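Local coordinates for ferrichrome ABC transporter substrate-binding protein (Staphylococcus pseudintermedius, PDB 5FLY) that probably captures ferric hydroxamate siderophores such as ferrichrome at the cell surface and hands them to an ABC transporter for iron uptake, at residues Ala236-Gln239 against Asn240-Ala243; Asp271-Lys274 against Gln275-Leu279. All coordinates share one frame; numbering follows the deposited sequence.

Contact 1: residues Ala236-Gln239 against Asn240-Ala243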
loop_
_atom_site.group_PDB
_atom_site.type_symbol
_atom_site.label_atom_id
_atom_site.label_comp_id
_atom_site.label_asym_id
_atom_site.label_seq_id
_atom_site.Cartn_x
_atom_site.Cartn_y
_atom_site.Cartn_z
ATOM N N ALA A 236 -25.734 14.329 -10.571
ATOM C CA ALA A 236 -26.499 13.549 -11.533
ATOM C C ALA A 236 -25.595 12.565 -12.279
ATOM O O ALA A 236 -25.991 11.416 -12.506
ATOM C CB ALA A 236 -27.214 14.470 -12.508
ATOM N N MET A 237 -24.383 13.000 -12.631
ATOM C CA MET A 237 -23.424 12.149 -13.344
ATOM C C MET A 237 -23.207 10.868 -12.559
ATOM O O MET A 237 -23.255 9.774 -13.113
ATOM C CB MET A 237 -22.083 12.867 -13.562
ATOM C CG MET A 237 -20.914 11.930 -13.953
ATOM S SD MET A 237 -19.357 12.736 -14.397
ATOM C CE MET A 237 -19.055 13.746 -12.969
ATOM N N TRP A 238 -22.980 11.020 -11.259
ATOM C CA TRP A 238 -22.718 9.878 -10.381
ATOM C C TRP A 238 -23.918 8.950 -10.349
ATOM O O TRP A 238 -23.799 7.743 -10.536
ATOM C CB TRP A 238 -22.397 10.366 -8.965
ATOM C CG TRP A 238 -22.214 9.271 -7.953
ATOM C CD1 TRP A 238 -23.152 8.787 -7.089
ATOM C CD2 TRP A 238 -21.016 8.525 -7.704
ATOM N NE1 TRP A 238 -22.611 7.792 -6.309
ATOM C CE2 TRP A 238 -21.299 7.614 -6.666
ATOM C CE3 TRP A 238 -19.730 8.544 -8.252
ATOM C CZ2 TRP A 238 -20.342 6.722 -6.171
ATOM C CZ3 TRP A 238 -18.772 7.650 -7.747
ATOM C CH2 TRP A 238 -19.091 6.755 -6.726
ATOM N N GLN A 239 -25.082 9.525 -10.098
ATOM C CA GLN A 239 -26.287 8.729 -9.960
ATOM C C GLN A 239 -26.614 7.964 -11.234
ATOM O O GLN A 239 -27.287 6.936 -11.188
ATOM C CB GLN A 239 -27.445 9.618 -9.567
ATOM C CG GLN A 239 -27.238 10.224 -8.201
ATOM C CD GLN A 239 -28.415 11.021 -7.774
ATOM O OE1 GLN A 239 -28.305 12.205 -7.448
ATOM N NE2 GLN A 239 -29.572 10.387 -7.794
ATOM N N ASN A 240 -26.126 8.455 -12.364
ATOM C CA ASN A 240 -26.401 7.806 -13.635
ATOM C C ASN A 240 -25.343 6.775 -14.047
ATOM O O ASN A 240 -25.511 6.099 -15.065
ATOM C CB ASN A 240 -26.576 8.871 -14.710
ATOM C CG ASN A 240 -27.968 9.491 -14.679
ATOM O OD1 ASN A 240 -28.846 9.103 -15.448
ATOM N ND2 ASN A 240 -28.184 10.429 -13.763
ATOM N N LEU A 241 -24.282 6.617 -13.255
ATOM C CA LEU A 241 -23.300 5.567 -13.531
ATOM C C LEU A 241 -23.927 4.192 -13.352
ATOM O O LEU A 241 -24.710 3.974 -12.433
ATOM C CB LEU A 241 -22.082 5.694 -12.615
ATOM C CG LEU A 241 -21.305 6.992 -12.810
ATOM C CD1 LEU A 241 -20.227 7.116 -11.781
ATOM C CD2 LEU A 241 -20.705 7.050 -14.213
ATOM N N GLU A 242 -23.554 3.258 -14.220
ATOM C CA GLU A 242 -24.118 1.919 -14.171
ATOM C C GLU A 242 -23.806 1.262 -12.816
ATOM O O GLU A 242 -24.659 0.582 -12.241
ATOM C CB GLU A 242 -23.593 1.072 -15.334
ATOM C CG GLU A 242 -24.285 -0.280 -15.493
ATOM C CD GLU A 242 -25.713 -0.177 -16.039
ATOM O OE1 GLU A 242 -26.125 0.929 -16.462
ATOM O OE2 GLU A 242 -26.424 -1.212 -16.048
ATOM N N ALA A 243 -22.604 1.479 -12.280
ATOM C CA ALA A 243 -22.264 0.869 -10.992
ATOM C C ALA A 243 -23.191 1.373 -9.891
ATOM O O ALA A 243 -23.625 0.609 -9.044
ATOM C CB ALA A 243 -20.827 1.148 -10.624
#
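The side chain of Asn240 reaches back over the last turn of helix 236-239 and takes hold of Ala236 O. The stronger of two bonds to that oxygen comes from the amide: Asn240 ND2 lies 2.7 Å from Ala236 O with a nearly straight N-H (164°). The oxygen sits close to the amide plane of Asn240, whereas the ND2 donor stands above the plane of the Ala236 carbonyl. With CG beside the backbone N (chi1 -80°), the amide folds back alongside its own N-H, which makes the second bond, Asn240 N to Ala236 O at 3.0 Å. Two donors of one residue thus share a single carbonyl at the surface.

Among the backbone bonds, Asn240 N also makes a weak one to Met237 O at 3.2 Å. Leu241 N bonds to Trp238 O, 3.0 Å away, an i to i-3 pairing, as in a 3-10 type turn, whose donor stands well above the plane of the Trp238 carbonyl. Leu241 itself occupies the N-cap position of helix 242-245, so one residue closes the first turn and opens the next helix.

Apolar contact is confined to one branch. Leu241 CD1 approaches the indole of Trp238 obliquely, 3.8 Å from CE3 on the six-membered ring, and the two side chains cross at about a right angle.

Both side chains rest on Ile219 of strand 218-223, and Trp238 also meets Phe232 edge-to-face. The turn that joins helix 236-239 to helix 242-245 is thereby laid against the mixed sheet, between strand 218-223 and strand 249-253 in the chain.

Contact 2: residues Asp271-Lys274 against Gln275-Leu279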
loop_
_atom_site.group_PDB
_atom_site.type_symbol
_atom_site.label_atom_id
_atom_site.label_comp_id
_atom_site.label_asym_id
_atom_site.label_seq_id
_atom_site.Cartn_x
_atom_site.Cartn_y
_atom_site.Cartn_z
ATOM N N ASP A 271 -12.204 -7.428 4.384
ATOM C CA ASP A 271 -13.243 -6.406 4.280
ATOM C C ASP A 271 -13.766 -6.330 2.851
ATOM O O ASP A 271 -14.968 -6.257 2.635
ATOM C CB ASP A 271 -12.712 -5.047 4.718
ATOM C CG ASP A 271 -13.795 -3.977 4.744
ATOM O OD1 ASP A 271 -14.825 -4.194 5.421
ATOM O OD2 ASP A 271 -13.635 -2.931 4.079
ATOM N N LEU A 272 -12.862 -6.346 1.876
ATOM C CA LEU A 272 -13.263 -6.236 0.482
ATOM C C LEU A 272 -14.074 -7.441 0.059
ATOM O O LEU A 272 -15.074 -7.308 -0.630
ATOM C CB LEU A 272 -12.054 -6.086 -0.438
ATOM C CG LEU A 272 -11.394 -4.718 -0.409
ATOM C CD1 LEU A 272 -10.103 -4.784 -1.203
ATOM C CD2 LEU A 272 -12.344 -3.657 -0.958
ATOM N N LYS A 273 -13.630 -8.625 0.454
ATOM C CA LYS A 273 -14.380 -9.818 0.104
ATOM C C LYS A 273 -15.793 -9.738 0.664
ATOM O O LYS A 273 -16.762 -10.026 -0.043
ATOM C CB LYS A 273 -13.699 -11.086 0.613
ATOM C CG LYS A 273 -14.412 -12.363 0.168
ATOM C CD LYS A 273 -13.640 -13.589 0.591
ATOM C CE LYS A 273 -14.232 -14.863 0.013
ATOM N NZ LYS A 273 -13.471 -16.054 0.467
ATOM N N LYS A 274 -15.906 -9.333 1.925
ATOM C CA LYS A 274 -17.207 -9.224 2.587
ATOM C C LYS A 274 -18.118 -8.256 1.839
ATOM O O LYS A 274 -19.282 -8.564 1.560
ATOM C CB LYS A 274 -17.048 -8.771 4.042
ATOM C CG LYS A 274 -18.380 -8.475 4.742
ATOM C CD LYS A 274 -18.226 -8.393 6.258
ATOM C CE LYS A 274 -17.418 -7.191 6.689
ATOM N NZ LYS A 274 -18.106 -5.914 6.363
ATOM N N GLN A 275 -17.593 -7.083 1.515
ATOM C CA GLN A 275 -18.426 -6.062 0.910
ATOM C C GLN A 275 -18.767 -6.427 -0.544
ATOM O O GLN A 275 -19.874 -6.167 -0.996
ATOM C CB GLN A 275 -17.750 -4.685 0.997
ATOM C CG GLN A 275 -17.637 -4.169 2.431
ATOM C CD GLN A 275 -17.579 -2.651 2.528
ATOM O OE1 GLN A 275 -18.497 -1.957 2.101
ATOM N NE2 GLN A 275 -16.498 -2.131 3.106
ATOM N N LEU A 276 -17.843 -7.074 -1.253
ATOM C CA LEU A 276 -18.113 -7.480 -2.628
ATOM C C LEU A 276 -19.180 -8.577 -2.680
ATOM O O LEU A 276 -20.058 -8.549 -3.541
ATOM C CB LEU A 276 -16.824 -7.944 -3.324
ATOM C CG LEU A 276 -15.847 -6.819 -3.662
ATOM C CD1 LEU A 276 -14.470 -7.349 -3.999
ATOM C CD2 LEU A 276 -16.379 -5.999 -4.825
ATOM N N LEU A 277 -19.100 -9.534 -1.760
ATOM C CA LEU A 277 -20.058 -10.639 -1.759
ATOM C C LEU A 277 -21.435 -10.190 -1.253
ATOM O O LEU A 277 -22.437 -10.856 -1.524
ATOM C CB LEU A 277 -19.534 -11.797 -0.918
ATOM C CG LEU A 277 -18.364 -12.602 -1.481
ATOM C CD1 LEU A 277 -17.998 -13.708 -0.531
ATOM C CD2 LEU A 277 -18.663 -13.158 -2.869
ATOM N N ALA A 278 -21.478 -9.062 -0.545
ATOM C CA ALA A 278 -22.734 -8.517 -0.006
ATOM C C ALA A 278 -23.505 -7.704 -1.044
ATOM O O ALA A 278 -24.691 -7.386 -0.852
ATOM C CB ALA A 278 -22.446 -7.665 1.212
ATOM N N LEU A 279 -22.832 -7.365 -2.136
ATOM C CA LEU A 279 -23.458 -6.614 -3.219
ATOM C C LEU A 279 -24.633 -7.395 -3.811
ATOM O O LEU A 279 -24.598 -8.627 -3.864
ATOM C CB LEU A 279 -22.440 -6.279 -4.323
ATOM C CG LEU A 279 -21.309 -5.305 -3.968
ATOM C CD1 LEU A 279 -20.412 -5.101 -5.177
ATOM C CD2 LEU A 279 -21.866 -3.986 -3.491
#
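Different first torsions bring Asp271 and Gln275 together: in Asp271 CG lies anti to the backbone N (chi1 -175°), setting the carboxylate beside the carbonyl carbon, while in Gln275 CG lies anti to the carbonyl carbon (chi1 -67°) and turns the amide back toward the preceding turn. Gln275 NE2 then donates to Asp271 OD2 over 3.1 Å. It meets the syn side of that oxygen but from well out of the carboxylate plane, and the two flat groups are turned 61° apart. Tyr257 also hydrogen-bonds OD2, so this oxygen has two partners. On the other oxygen, Lys274 curls round through bends at chi3 and chi4 to bring NZ to 3.8 Å from Asp271 OD1, a long salt bridge.

The backbone beneath is regular alpha helix, part of the C-terminal helix 262-278. Class III solute-binding proteins have two lobes joined by one long helix, here probably 127-152, and helix 262-278 packs against it and the mixed sheet. Leu276 N bonds to Leu272 O at 2.8 Å and Leu277 N to Lys273 O at 2.9 Å, but the pairing weakens at the end, where Ala278 N reaches Lys274 O only poorly.

Lys273 and Leu277 run side by side in the same direction. The extended lysine chain passes its CG 3.9 Å from Leu277 CD1, and its NZ continues to salt bridges with Asp144 and Asp147 of helix 127-152. On the buried face Leu272 CB lies 4.5 Å from Leu276 CD1; both leucines lean on Leu182 of helix 179-185, and Leu276 also packs against Ile148 and Leu152.

Contact 1 closes before contact 2 opens along the chain; their centres lie about 21 Å apart, and their nearest atoms come to about 7 Å without touching. Strand 218-223 relates them: Ile219 receives Trp238 and Leu241 of 236-243, while its neighbours Val218 and Ile220 receive Leu276 and Leu272 of 271-279. Strand 249-253, between the two in the chain, packs on contact 2 through Phe250 and Val252. Neither contact includes a residue of the pocket that holds the polyether 7PG. The side chain of Leu272 is about 13 Å from that ligand, whereas contact 1 lies at the periphery, with the Met237 side chain about 10 Å from a cadmium ion.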